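Microbial serine proteinases; subtilisin (Bacillus subtilis, PDB 2GKO) catalyses the hydrolysis of peptide bonds as a calcium-loaded, cold-adapted (psychrophilic) and probably secreted serine protease of the subtilase family. Local coordinates at residues A[171-176]-A[209-214]; A[194-199]-A[287-292]; A[281-286]-A[301-306]. One frame throughout, in Å; residues are numbered along the deposited sequence.

Interaction 1: A[171-176]-A[209-214]; sequences PKPGSI and GHKRTA. With CA (calcium ion), chain C.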
ATOM      1  N   PRO A 171      -7.880 -17.919   4.938  1.00 11.57           N
ATOM      2  CA  PRO A 171      -7.218 -18.265   3.685  1.00 11.96           C
ATOM      3  C   PRO A 171      -8.119 -18.771   2.557  1.00 12.59           C
ATOM      4  O   PRO A 171      -7.604 -19.108   1.488  1.00 13.04           O
ATOM      5  CB  PRO A 171      -6.291 -19.409   4.128  1.00 11.19           C
ATOM      6  CG  PRO A 171      -7.073 -20.111   5.160  1.00 12.07           C
ATOM      7  CD  PRO A 171      -7.840 -19.040   5.876  1.00 11.61           C
ATOM      8  N   LYS A 172      -9.424 -18.853   2.766  1.00 13.35           N
ATOM      9  CA  LYS A 172     -10.238 -19.548   1.783  1.00 14.85           C
ATOM     10  C   LYS A 172     -10.256 -18.853   0.433  1.00 14.40           C
ATOM     11  O   LYS A 172     -10.240 -17.636   0.369  1.00 14.32           O
ATOM     12  CB  LYS A 172     -11.641 -19.762   2.301  1.00 15.70           C
ATOM     13  CG  LYS A 172     -11.687 -20.747   3.468  1.00 19.93           C
ATOM     14  CD  LYS A 172     -13.130 -20.976   3.939  1.00 23.92           C
ATOM     15  CE  LYS A 172     -13.865 -21.981   3.015  1.00 26.84           C
ATOM     16  NZ  LYS A 172     -15.164 -22.486   3.592  1.00 28.80           N
ATOM     17  N   PRO A 173     -10.295 -19.632  -0.648  1.00 14.59           N
ATOM     18  CA  PRO A 173     -10.430 -19.058  -1.986  1.00 13.62           C
ATOM     19  C   PRO A 173     -11.615 -18.121  -2.130  1.00 13.60           C
ATOM     20  O   PRO A 173     -12.697 -18.325  -1.541  1.00 14.00           O
ATOM     21  CB  PRO A 173     -10.615 -20.297  -2.872  1.00 13.41           C
ATOM     22  CG  PRO A 173      -9.902 -21.386  -2.159  1.00 13.97           C
ATOM     23  CD  PRO A 173     -10.181 -21.102  -0.700  1.00 14.27           C
ATOM     24  N   GLY A 174     -11.414 -17.062  -2.909  1.00 13.43           N
ATOM     25  CA  GLY A 174     -12.478 -16.134  -3.215  1.00 12.78           C
ATOM     26  C   GLY A 174     -12.796 -15.122  -2.122  1.00 13.06           C
ATOM     27  O   GLY A 174     -13.838 -14.467  -2.154  1.00 14.43           O
ATOM     28  N   SER A 175     -11.901 -14.986  -1.149  1.00 12.88           N
ATOM     29  CA  SER A 175     -12.110 -14.083  -0.018  1.00 12.54           C
ATOM     30  C   SER A 175     -11.627 -12.644  -0.245  1.00 12.54           C
ATOM     31  O   SER A 175     -11.848 -11.764   0.599  1.00 12.42           O
ATOM     32  CB  SER A 175     -11.459 -14.671   1.242  1.00 12.75           C
ATOM     33  OG  SER A 175     -10.109 -15.073   1.045  1.00 11.88           O
ATOM     34  N   ILE A 176     -10.974 -12.391  -1.381  1.00 11.28           N
ATOM     35  CA  ILE A 176     -10.546 -11.057  -1.743  1.00 11.46           C
ATOM     36  C   ILE A 176     -11.702 -10.067  -1.696  1.00 11.80           C
ATOM     37  O   ILE A 176     -12.825 -10.375  -2.108  1.00 12.15           O
ATOM     38  CB  ILE A 176      -9.841 -11.076  -3.132  1.00 10.79           C
ATOM     39  CG1 ILE A 176      -9.168  -9.729  -3.411  1.00 10.69           C
ATOM     40  CG2 ILE A 176     -10.817 -11.398  -4.244  1.00 12.00           C
ATOM     41  CD1 ILE A 176      -8.434  -9.671  -4.735  1.00 12.03           C
ATOM     42  N   GLY A 209      -7.559 -14.773  -3.969  1.00 11.31           N
ATOM     43  CA  GLY A 209      -8.337 -14.532  -5.156  1.00 11.42           C
ATOM     44  C   GLY A 209      -9.177 -15.754  -5.528  1.00 12.22           C
ATOM     45  O   GLY A 209      -9.243 -16.744  -4.772  1.00 11.96           O
ATOM     46  N   HIS A 210      -9.769 -15.683  -6.711  1.00 12.48           N
ATOM     47  CA  HIS A 210     -10.699 -16.690  -7.222  1.00 12.84           C
ATOM     48  C   HIS A 210     -10.009 -17.692  -8.122  1.00 13.44           C
ATOM     49  O   HIS A 210      -9.165 -17.320  -8.944  1.00 13.03           O
ATOM     50  CB  HIS A 210     -11.855 -16.001  -7.959  1.00 12.54           C
ATOM     51  CG  HIS A 210     -12.715 -15.162  -7.066  1.00 13.66           C
ATOM     52  ND1 HIS A 210     -13.805 -15.673  -6.396  1.00 14.60           N
ATOM     53  CD2 HIS A 210     -12.609 -13.869  -6.679  1.00 14.28           C
ATOM     54  CE1 HIS A 210     -14.334 -14.726  -5.643  1.00 16.05           C
ATOM     55  NE2 HIS A 210     -13.621 -13.625  -5.789  1.00 15.30           N
ATOM     56  N   LYS A 211     -10.362 -18.965  -7.981  1.00 12.94           N
ATOM     57  CA  LYS A 211      -9.652 -20.016  -8.727  1.00 13.33           C
ATOM     58  C   LYS A 211      -9.846 -19.903 -10.247  1.00 14.08           C
ATOM     59  O   LYS A 211      -8.923 -20.194 -11.004  1.00 14.12           O
ATOM     60  CB  LYS A 211     -10.104 -21.406  -8.301  1.00 13.31           C
ATOM     61  CG  LYS A 211      -9.889 -21.772  -6.867  1.00 12.95           C
ATOM     62  CD  LYS A 211     -10.049 -23.260  -6.628  1.00 10.76           C
ATOM     63  CE  LYS A 211      -9.937 -23.563  -5.147  1.00 11.31           C
ATOM     64  NZ  LYS A 211     -10.140 -24.988  -4.793  1.00 10.14           N
ATOM     65  N   ARG A 212     -11.021 -19.481 -10.690  1.00 14.86           N
ATOM     66  CA  ARG A 212     -11.314 -19.574 -12.126  1.00 15.51           C
ATOM     67  C   ARG A 212     -10.552 -18.561 -12.985  1.00 15.69           C
ATOM     68  O   ARG A 212     -10.513 -18.718 -14.205  1.00 16.82           O
ATOM     69  CB  ARG A 212     -12.823 -19.496 -12.423  1.00 15.94           C
ATOM     70  CG  ARG A 212     -13.497 -18.226 -12.080  1.00 18.21           C
ATOM     71  CD  ARG A 212     -14.986 -18.300 -12.300  1.00 20.55           C
ATOM     72  NE  ARG A 212     -15.653 -19.104 -11.273  1.00 20.80           N
ATOM     73  CZ  ARG A 212     -16.907 -19.521 -11.359  1.00 20.70           C
ATOM     74  NH1 ARG A 212     -17.442 -20.229 -10.381  1.00 19.64           N
ATOM     75  NH2 ARG A 212     -17.640 -19.237 -12.420  1.00 22.26           N
ATOM     76  N   THR A 213      -9.971 -17.528 -12.373  1.00 15.20           N
ATOM     77  CA  THR A 213      -9.232 -16.522 -13.146  1.00 15.25           C
ATOM     78  C   THR A 213      -7.758 -16.496 -12.810  1.00 16.10           C
ATOM     79  O   THR A 213      -7.032 -15.634 -13.299  1.00 14.69           O
ATOM     80  CB  THR A 213      -9.819 -15.119 -12.947  1.00 15.42           C
ATOM     81  OG1 THR A 213      -9.846 -14.795 -11.549  1.00 14.57           O
ATOM     82  CG2 THR A 213     -11.255 -15.030 -13.397  1.00 16.24           C
ATOM     83  N   ALA A 214      -7.301 -17.452 -12.017  1.00 16.33           N
ATOM     84  CA  ALA A 214      -5.911 -17.485 -11.560  1.00 18.00           C
ATOM     85  C   ALA A 214      -5.021 -18.260 -12.542  1.00 18.62           C
ATOM     86  O   ALA A 214      -5.520 -19.007 -13.367  1.00 19.29           O
ATOM     87  CB  ALA A 214      -5.839 -18.104 -10.178  1.00 19.12           C
TER
HETATM   88 CA    CA C 611      -6.033 -13.700 -13.833  1.00 15.28          CA
HETATM   89  O   HOH W   1     -14.207 -11.322  -4.281  1.00 15.70           O
HETATM   90  O   HOH W   2      -4.250 -13.859 -12.212  1.00 14.26           O
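Gly174 lays its bare backbone on the imidazole of His210: its CA stands 3.6 Å from the ring centroid, 22° off the ring normal, in a CH-pi contact. The CA lies over one face, offset toward the rim, and Gly174 CA comes nearest to His210 CE1, at 3.4 Å. Gly174 has positive phi and occupies the third position of the type II beta turn from Lys172 to Ser175, whose end is tied back by Ser175 OG donating to Lys172 O at 2.7 Å.

One backbone bond crosses the contact, Gly174 N to Gly209 O at 2.9 Å. His210 CG stands anti to the carbonyl carbon (chi1 -65°), which swings the ring back over the turn. At the ring's edge a water lies in plane, hydrogen-bonded to His210 NE2 at 2.8 Å, and donates to Ile176 O. Ile176 CG2 approaches the same ring obliquely, while the Lys211 chain runs alongside Pro173, Lys211 CE to Pro173 CG 3.7 Å.

Farther along, Thr213 O joins Asp216, Val218, Gln220 and Asp223 round a calcium ion. Both segments are loops: 171-176 lies between strands 161-165 and 186-192, and the other segment follows strand 199-202 and precedes strand 226-229.

Interaction 2: A[194-199]-A[287-292]; sequences TIQNGT and ILSGNS. With CA (calcium ion), chain D.
Thr199 and Ser289 both hold their hydroxyl between backbone N and carbonyl carbon, chi1 76° and 55°, and these settings aim the two oxygens into the contact from either segment. Thr199 OG1 accepts a hydrogen bond from Leu288 N at 3.0 Å, almost straight (170°). Ser289 OG donates to Gln196 O at 2.9 Å. That carbonyl also accepts from Thr199 N, the closing bond of the type I' turn from Gln196 to Thr199, and the two donors reach it from opposite faces of its plane.

At the turn's first corner Asn197 ND2 donates to Leu288 O at 3.0 Å; Leu288 O lies almost in the Asn197 amide plane, while ND2 stands above the Leu288 carbonyl plane. Leu288 is thus gripped at both its N and its O by side chains of the turn. The Leu288 side chain crosses that of Thr199 at about a right angle, Leu288 CG to Thr199 CG2 3.8 Å. The extended Gln196 chain lies against Ser289 CB; its OE1 accepts from Arg201 and, through a water, reaches Gly290 N. Ile287 O binds a calcium ion at 2.4 Å.

The turn joins strand 194-196 to its antiparallel partner 199-202, which pairs in turn with 186-192. The 287-292 loop follows helix 271-283 and lies beside strand 199-202, with a backbone bond between Ser289 and Val202.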
ATOM      1  N   THR A 194       8.504 -15.976   7.382  1.00 14.62           N
ATOM      2  CA  THR A 194       8.737 -17.411   7.386  1.00 15.70           C
ATOM      3  C   THR A 194       9.116 -17.808   5.966  1.00 16.21           C
ATOM      4  O   THR A 194       8.440 -17.456   5.006  1.00 15.80           O
ATOM      5  CB  THR A 194       7.464 -18.179   7.813  1.00 15.67           C
ATOM      6  OG1 THR A 194       7.107 -17.819   9.149  1.00 16.75           O
ATOM      7  CG2 THR A 194       7.730 -19.699   7.856  1.00 16.35           C
ATOM      8  N   ILE A 195      10.221 -18.547   5.846  1.00 17.02           N
ATOM      9  CA  ILE A 195      10.640 -19.087   4.580  1.00 18.03           C
ATOM     10  C   ILE A 195      10.189 -20.540   4.529  1.00 18.70           C
ATOM     11  O   ILE A 195      10.458 -21.300   5.444  1.00 19.76           O
ATOM     12  CB  ILE A 195      12.172 -18.986   4.447  1.00 18.00           C
ATOM     13  CG1 ILE A 195      12.606 -17.522   4.509  1.00 18.62           C
ATOM     14  CG2 ILE A 195      12.627 -19.626   3.145  1.00 17.86           C
ATOM     15  CD1 ILE A 195      12.163 -16.681   3.338  1.00 20.01           C
ATOM     16  N   GLN A 196       9.467 -20.886   3.482  1.00 18.69           N
ATOM     17  CA  GLN A 196       8.930 -22.221   3.286  1.00 19.77           C
ATOM     18  C   GLN A 196       8.893 -22.479   1.782  1.00 20.15           C
ATOM     19  O   GLN A 196       8.560 -21.597   0.998  1.00 20.46           O
ATOM     20  CB  GLN A 196       7.553 -22.296   3.936  1.00 19.97           C
ATOM     21  CG  GLN A 196       6.774 -23.593   3.770  1.00 21.31           C
ATOM     22  CD  GLN A 196       5.496 -23.546   4.599  1.00 23.60           C
ATOM     23  OE1 GLN A 196       4.426 -23.248   4.079  1.00 25.92           O
ATOM     24  NE2 GLN A 196       5.626 -23.768   5.898  1.00 26.56           N
ATOM     25  N   ASN A 197       9.304 -23.678   1.367  1.00 20.88           N
ATOM     26  CA  ASN A 197       9.495 -23.987  -0.051  1.00 20.89           C
ATOM     27  C   ASN A 197      10.403 -22.972  -0.756  1.00 19.63           C
ATOM     28  O   ASN A 197      10.242 -22.700  -1.941  1.00 20.54           O
ATOM     29  CB  ASN A 197       8.152 -24.130  -0.777  1.00 21.24           C
ATOM     30  CG  ASN A 197       7.212 -25.120  -0.091  1.00 23.80           C
ATOM     31  OD1 ASN A 197       7.659 -26.090   0.539  1.00 27.20           O
ATOM     32  ND2 ASN A 197       5.905 -24.878  -0.200  1.00 23.98           N
ATOM     33  N   GLY A 198      11.340 -22.404   0.002  1.00 19.67           N
ATOM     34  CA  GLY A 198      12.337 -21.496  -0.537  1.00 19.57           C
ATOM     35  C   GLY A 198      11.950 -20.032  -0.626  1.00 19.01           C
ATOM     36  O   GLY A 198      12.765 -19.190  -0.993  1.00 19.53           O
ATOM     37  N   THR A 199      10.710 -19.710  -0.276  1.00 18.71           N
ATOM     38  CA  THR A 199      10.224 -18.343  -0.434  1.00 17.40           C
ATOM     39  C   THR A 199       9.570 -17.898   0.847  1.00 16.64           C
ATOM     40  O   THR A 199       9.256 -18.709   1.716  1.00 15.94           O
ATOM     41  CB  THR A 199       9.191 -18.211  -1.614  1.00 17.72           C
ATOM     42  OG1 THR A 199       7.916 -18.748  -1.224  1.00 17.14           O
ATOM     43  CG2 THR A 199       9.587 -19.034  -2.863  1.00 17.76           C
ATOM     44  N   ILE A 287       6.131 -16.733  -5.416  1.00 16.28           N
ATOM     45  CA  ILE A 287       5.892 -17.158  -4.056  1.00 15.55           C
ATOM     46  C   ILE A 287       5.309 -18.562  -4.094  1.00 15.93           C
ATOM     47  O   ILE A 287       4.380 -18.831  -4.843  1.00 15.40           O
ATOM     48  CB  ILE A 287       4.942 -16.148  -3.327  1.00 15.33           C
ATOM     49  CG1 ILE A 287       5.681 -14.820  -3.078  1.00 14.82           C
ATOM     50  CG2 ILE A 287       4.376 -16.756  -2.026  1.00 15.12           C
ATOM     51  CD1 ILE A 287       6.796 -14.873  -2.035  1.00 14.01           C
ATOM     52  N   LEU A 288       5.852 -19.439  -3.266  1.00 16.27           N
ATOM     53  CA  LEU A 288       5.566 -20.868  -3.365  1.00 16.87           C
ATOM     54  C   LEU A 288       5.002 -21.470  -2.096  1.00 16.99           C
ATOM     55  O   LEU A 288       4.829 -22.682  -2.015  1.00 18.83           O
ATOM     56  CB  LEU A 288       6.869 -21.620  -3.726  1.00 17.07           C
ATOM     57  CG  LEU A 288       7.495 -21.246  -5.058  1.00 17.33           C
ATOM     58  CD1 LEU A 288       8.863 -21.946  -5.178  1.00 18.76           C
ATOM     59  CD2 LEU A 288       6.597 -21.630  -6.190  1.00 16.81           C
ATOM     60  N   SER A 289       4.723 -20.656  -1.082  1.00 16.36           N
ATOM     61  CA  SER A 289       4.270 -21.215   0.182  1.00 15.82           C
ATOM     62  C   SER A 289       3.166 -20.380   0.795  1.00 15.48           C
ATOM     63  O   SER A 289       3.081 -19.177   0.562  1.00 14.96           O
ATOM     64  CB  SER A 289       5.413 -21.361   1.174  1.00 16.15           C
ATOM     65  OG  SER A 289       6.105 -20.151   1.385  1.00 16.05           O
ATOM     66  N   GLY A 290       2.342 -21.057   1.586  1.00 15.49           N
ATOM     67  CA  GLY A 290       1.094 -20.517   2.096  1.00 14.68           C
ATOM     68  C   GLY A 290      -0.062 -21.302   1.492  1.00 14.30           C
ATOM     69  O   GLY A 290       0.050 -21.926   0.422  1.00 14.59           O
ATOM     70  N   ASN A 291      -1.212 -21.276   2.154  1.00 14.04           N
ATOM     71  CA  ASN A 291      -2.358 -22.020   1.660  1.00 14.57           C
ATOM     72  C   ASN A 291      -2.723 -21.570   0.261  1.00 14.24           C
ATOM     73  O   ASN A 291      -2.888 -20.390   0.022  1.00 13.28           O
ATOM     74  CB  ASN A 291      -3.575 -21.844   2.583  1.00 14.77           C
ATOM     75  CG  ASN A 291      -3.371 -22.418   3.991  1.00 16.63           C
ATOM     76  OD1 ASN A 291      -2.263 -22.696   4.434  1.00 21.99           O
ATOM     77  ND2 ASN A 291      -4.471 -22.583   4.698  1.00 19.61           N
ATOM     78  N   SER A 292      -2.813 -22.519  -0.671  1.00 14.07           N
ATOM     79  CA  SER A 292      -3.150 -22.274  -2.080  1.00 14.22           C
ATOM     80  C   SER A 292      -2.032 -21.590  -2.883  1.00 14.12           C
ATOM     81  O   SER A 292      -2.235 -21.231  -4.041  1.00 16.05           O
ATOM     82  CB  SER A 292      -4.478 -21.500  -2.260  1.00 14.11           C
ATOM     83  OG  SER A 292      -5.546 -22.176  -1.627  1.00 13.30           O
TER
HETATM   84 CA    CA D 612       3.272 -18.732  -6.908  1.00 15.12          CA
HETATM   85  O   HOH W   3       2.635 -23.838   1.805  1.00 23.67           O
HETATM   86  O   HOH W   4       3.278 -16.308  -6.661  1.00 13.78           O

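Interaction 3: A[281-286]-A[301-306]; sequences RASVND and SGFGFA. With CA (calcium ion), chain D.
Two hydrogen bonds join Asn285 to Phe305 and run in opposite directions. Phe305 N donates to Asn285 O at 3.0 Å, and Asn285 ND2 returns to Phe305 O at 3.2 Å, nearly in line with the C=O though bent at the hydrogen (139°). With its CG anti to the carbonyl carbon, chi1 -70°, Asn285 turns its amide toward Phe305 O.

CA-H...O contacts make a second class. Gly304 CA lies 3.3 Å from Ala282 O, and it also approaches Asn285 O. Ser283 CA meets Phe303 O in the same manner, at 3.4 Å.

Apolar contact is modest: Ala282 CB sits against Phe303 CB and Ala306 CB, and Arg281 CB touches Ala306 CB at 3.8 Å, while the guanidinium leads away to Glu277 and Lys307 O.

Water and metal complete the account. One water donates to both Ser283 O and Phe303 O. Another, bound to a calcium ion, donates to Ser301 OG and Gly302 O, and Asp286 OD1 binds that ion directly at 2.3 Å.

Held mostly through backbone atoms, the contact brings the C-terminal part of helix 271-283 and the residues after it against 301-306. The bound water ties the II' turn from Ser301 to Gly304 to the metal, so calcium probably helps to fix both segments.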
ATOM      1  N   ARG A 281       8.460  -7.711 -11.921  1.00 17.48           N
ATOM      2  CA  ARG A 281       9.298  -7.944 -10.757  1.00 17.47           C
ATOM      3  C   ARG A 281       8.741  -9.041  -9.844  1.00 17.74           C
ATOM      4  O   ARG A 281       9.495  -9.865  -9.336  1.00 19.15           O
ATOM      5  CB  ARG A 281       9.444  -6.652  -9.970  1.00 17.39           C
ATOM      6  CG  ARG A 281      10.337  -5.633 -10.645  1.00 17.39           C
ATOM      7  CD  ARG A 281      10.719  -4.539  -9.745  1.00 17.96           C
ATOM      8  NE  ARG A 281      11.448  -3.458 -10.424  1.00 17.64           N
ATOM      9  CZ  ARG A 281      12.179  -2.565  -9.794  1.00 17.29           C
ATOM     10  NH1 ARG A 281      12.788  -1.612 -10.492  1.00 19.66           N
ATOM     11  NH2 ARG A 281      12.346  -2.631  -8.481  1.00 18.42           N
ATOM     12  N   ALA A 282       7.427  -9.038  -9.625  1.00 17.76           N
ATOM     13  CA  ALA A 282       6.788 -10.053  -8.797  1.00 17.27           C
ATOM     14  C   ALA A 282       6.988 -11.428  -9.441  1.00 17.37           C
ATOM     15  O   ALA A 282       7.301 -12.398  -8.760  1.00 16.95           O
ATOM     16  CB  ALA A 282       5.294  -9.760  -8.668  1.00 16.94           C
ATOM     17  N   SER A 283       6.778 -11.490 -10.753  1.00 18.37           N
ATOM     18  CA  SER A 283       6.796 -12.756 -11.490  1.00 19.92           C
ATOM     19  C   SER A 283       8.139 -13.484 -11.404  1.00 20.44           C
ATOM     20  O   SER A 283       8.168 -14.717 -11.408  1.00 20.24           O
ATOM     21  CB  SER A 283       6.419 -12.535 -12.946  1.00 19.75           C
ATOM     22  OG  SER A 283       5.094 -12.058 -13.076  1.00 21.84           O
ATOM     23  N   VAL A 284       9.241 -12.741 -11.302  1.00 21.52           N
ATOM     24  CA  VAL A 284      10.554 -13.377 -11.088  1.00 22.41           C
ATOM     25  C   VAL A 284      10.799 -13.840  -9.648  1.00 22.26           C
ATOM     26  O   VAL A 284      11.752 -14.575  -9.375  1.00 23.16           O
ATOM     27  CB  VAL A 284      11.733 -12.492 -11.578  1.00 22.75           C
ATOM     28  CG1 VAL A 284      11.428 -11.931 -12.953  1.00 23.59           C
ATOM     29  CG2 VAL A 284      12.060 -11.382 -10.599  1.00 24.58           C
ATOM     30  N   ASN A 285       9.969 -13.387  -8.713  1.00 21.38           N
ATOM     31  CA  ASN A 285      10.019 -13.873  -7.346  1.00 20.02           C
ATOM     32  C   ASN A 285       8.722 -14.587  -7.007  1.00 19.73           C
ATOM     33  O   ASN A 285       7.944 -14.154  -6.169  1.00 18.29           O
ATOM     34  CB  ASN A 285      10.287 -12.729  -6.374  1.00 20.91           C
ATOM     35  CG  ASN A 285      11.691 -12.189  -6.497  1.00 22.49           C
ATOM     36  OD1 ASN A 285      12.652 -12.951  -6.486  1.00 25.66           O
ATOM     37  ND2 ASN A 285      11.823 -10.872  -6.602  1.00 23.09           N
ATOM     38  N   ASP A 286       8.493 -15.674  -7.725  1.00 18.55           N
ATOM     39  CA  ASP A 286       7.361 -16.568  -7.514  1.00 17.75           C
ATOM     40  C   ASP A 286       7.278 -16.995  -6.050  1.00 16.98           C
ATOM     41  O   ASP A 286       8.244 -17.495  -5.487  1.00 16.36           O
ATOM     42  CB  ASP A 286       7.595 -17.796  -8.405  1.00 17.81           C
ATOM     43  CG  ASP A 286       6.395 -18.682  -8.524  1.00 20.09           C
ATOM     44  OD1 ASP A 286       5.375 -18.460  -7.824  1.00 18.84           O
ATOM     45  OD2 ASP A 286       6.385 -19.648  -9.315  1.00 18.31           O
ATOM     46  N   SER A 301      -0.907 -15.436  -3.609  1.00 12.47           N
ATOM     47  CA  SER A 301       0.200 -14.503  -3.737  1.00 12.23           C
ATOM     48  C   SER A 301       0.234 -13.741  -5.063  1.00 12.77           C
ATOM     49  O   SER A 301       1.119 -12.921  -5.254  1.00 11.91           O
ATOM     50  CB  SER A 301       1.511 -15.250  -3.530  1.00 12.56           C
ATOM     51  OG  SER A 301       1.694 -16.246  -4.530  1.00 12.76           O
ATOM     52  N   GLY A 302      -0.739 -13.972  -5.943  1.00 12.51           N
ATOM     53  CA  GLY A 302      -0.708 -13.420  -7.281  1.00 13.26           C
ATOM     54  C   GLY A 302       0.583 -13.825  -7.993  1.00 13.72           C
ATOM     55  O   GLY A 302       1.011 -14.982  -7.906  1.00 12.94           O
ATOM     56  N   PHE A 303       1.223 -12.861  -8.652  1.00 13.88           N
ATOM     57  CA  PHE A 303       2.387 -13.140  -9.517  1.00 14.31           C
ATOM     58  C   PHE A 303       3.648 -13.428  -8.721  1.00 15.00           C
ATOM     59  O   PHE A 303       4.580 -14.078  -9.219  1.00 15.48           O
ATOM     60  CB  PHE A 303       2.666 -11.964 -10.451  1.00 14.57           C
ATOM     61  CG  PHE A 303       1.567 -11.632 -11.437  1.00 13.09           C
ATOM     62  CD1 PHE A 303       0.311 -12.256 -11.431  1.00 13.95           C
ATOM     63  CD2 PHE A 303       1.822 -10.674 -12.415  1.00 15.03           C
ATOM     64  CE1 PHE A 303      -0.663 -11.904 -12.323  1.00 15.18           C
ATOM     65  CE2 PHE A 303       0.864 -10.321 -13.309  1.00 14.22           C
ATOM     66  CZ  PHE A 303      -0.384 -10.934 -13.288  1.00 15.73           C
ATOM     67  N   GLY A 304       3.693 -12.930  -7.483  1.00 13.57           N
ATOM     68  CA  GLY A 304       4.836 -13.071  -6.606  1.00 13.45           C
ATOM     69  C   GLY A 304       5.133 -11.839  -5.776  1.00 13.28           C
ATOM     70  O   GLY A 304       4.249 -11.026  -5.512  1.00 13.19           O
ATOM     71  N   PHE A 305       6.396 -11.697  -5.398  1.00 13.25           N
ATOM     72  CA  PHE A 305       6.856 -10.692  -4.450  1.00 13.36           C
ATOM     73  C   PHE A 305       7.798  -9.724  -5.188  1.00 14.20           C
ATOM     74  O   PHE A 305       8.987 -10.031  -5.387  1.00 15.36           O
ATOM     75  CB  PHE A 305       7.583 -11.423  -3.307  1.00 13.04           C
ATOM     76  CG  PHE A 305       8.158 -10.530  -2.215  1.00 12.39           C
ATOM     77  CD1 PHE A 305       8.951 -11.076  -1.216  1.00 12.05           C
ATOM     78  CD2 PHE A 305       7.897  -9.169  -2.162  1.00 13.44           C
ATOM     79  CE1 PHE A 305       9.484 -10.302  -0.212  1.00 12.51           C
ATOM     80  CE2 PHE A 305       8.437  -8.394  -1.149  1.00 12.53           C
ATOM     81  CZ  PHE A 305       9.206  -8.939  -0.183  1.00 13.72           C
ATOM     82  N   ALA A 306       7.259  -8.580  -5.621  1.00 14.69           N
ATOM     83  CA  ALA A 306       8.087  -7.549  -6.254  1.00 14.13           C
ATOM     84  C   ALA A 306       9.040  -6.957  -5.228  1.00 14.79           C
ATOM     85  O   ALA A 306       8.641  -6.576  -4.127  1.00 13.70           O
ATOM     86  CB  ALA A 306       7.244  -6.484  -6.888  1.00 13.70           C
TER
HETATM   87 CA    CA D 612       3.272 -18.732  -6.908  1.00 15.12          CA
HETATM   88  O   HOH W   5       5.807 -15.957 -10.648  1.00 16.87           O
HETATM   89  O   HOH W   4       3.278 -16.308  -6.661  1.00 13.78           O

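Interactions 2 and 3 are neighbours on one calcium site: Asp286 and Ile287, consecutive in the chain, supply ligands from either contact, a shared water joins them, and Ile287 packs on Ser301, Gly304 and Phe305. Interaction 1 touches interaction 2 through Pro171 and Asn291, and its own calcium is a different one. Burial is greatest in interaction 3, where most of the touching residues are buried and backbone oxygens face CA-H groups near the C-terminal part of a helix. Interaction 2, at a hairpin turn, relies on side-chain hydrogen bonds to main chain; interaction 1, loop on loop with half its touching residues exposed, uses a ring face and one main-chain bond.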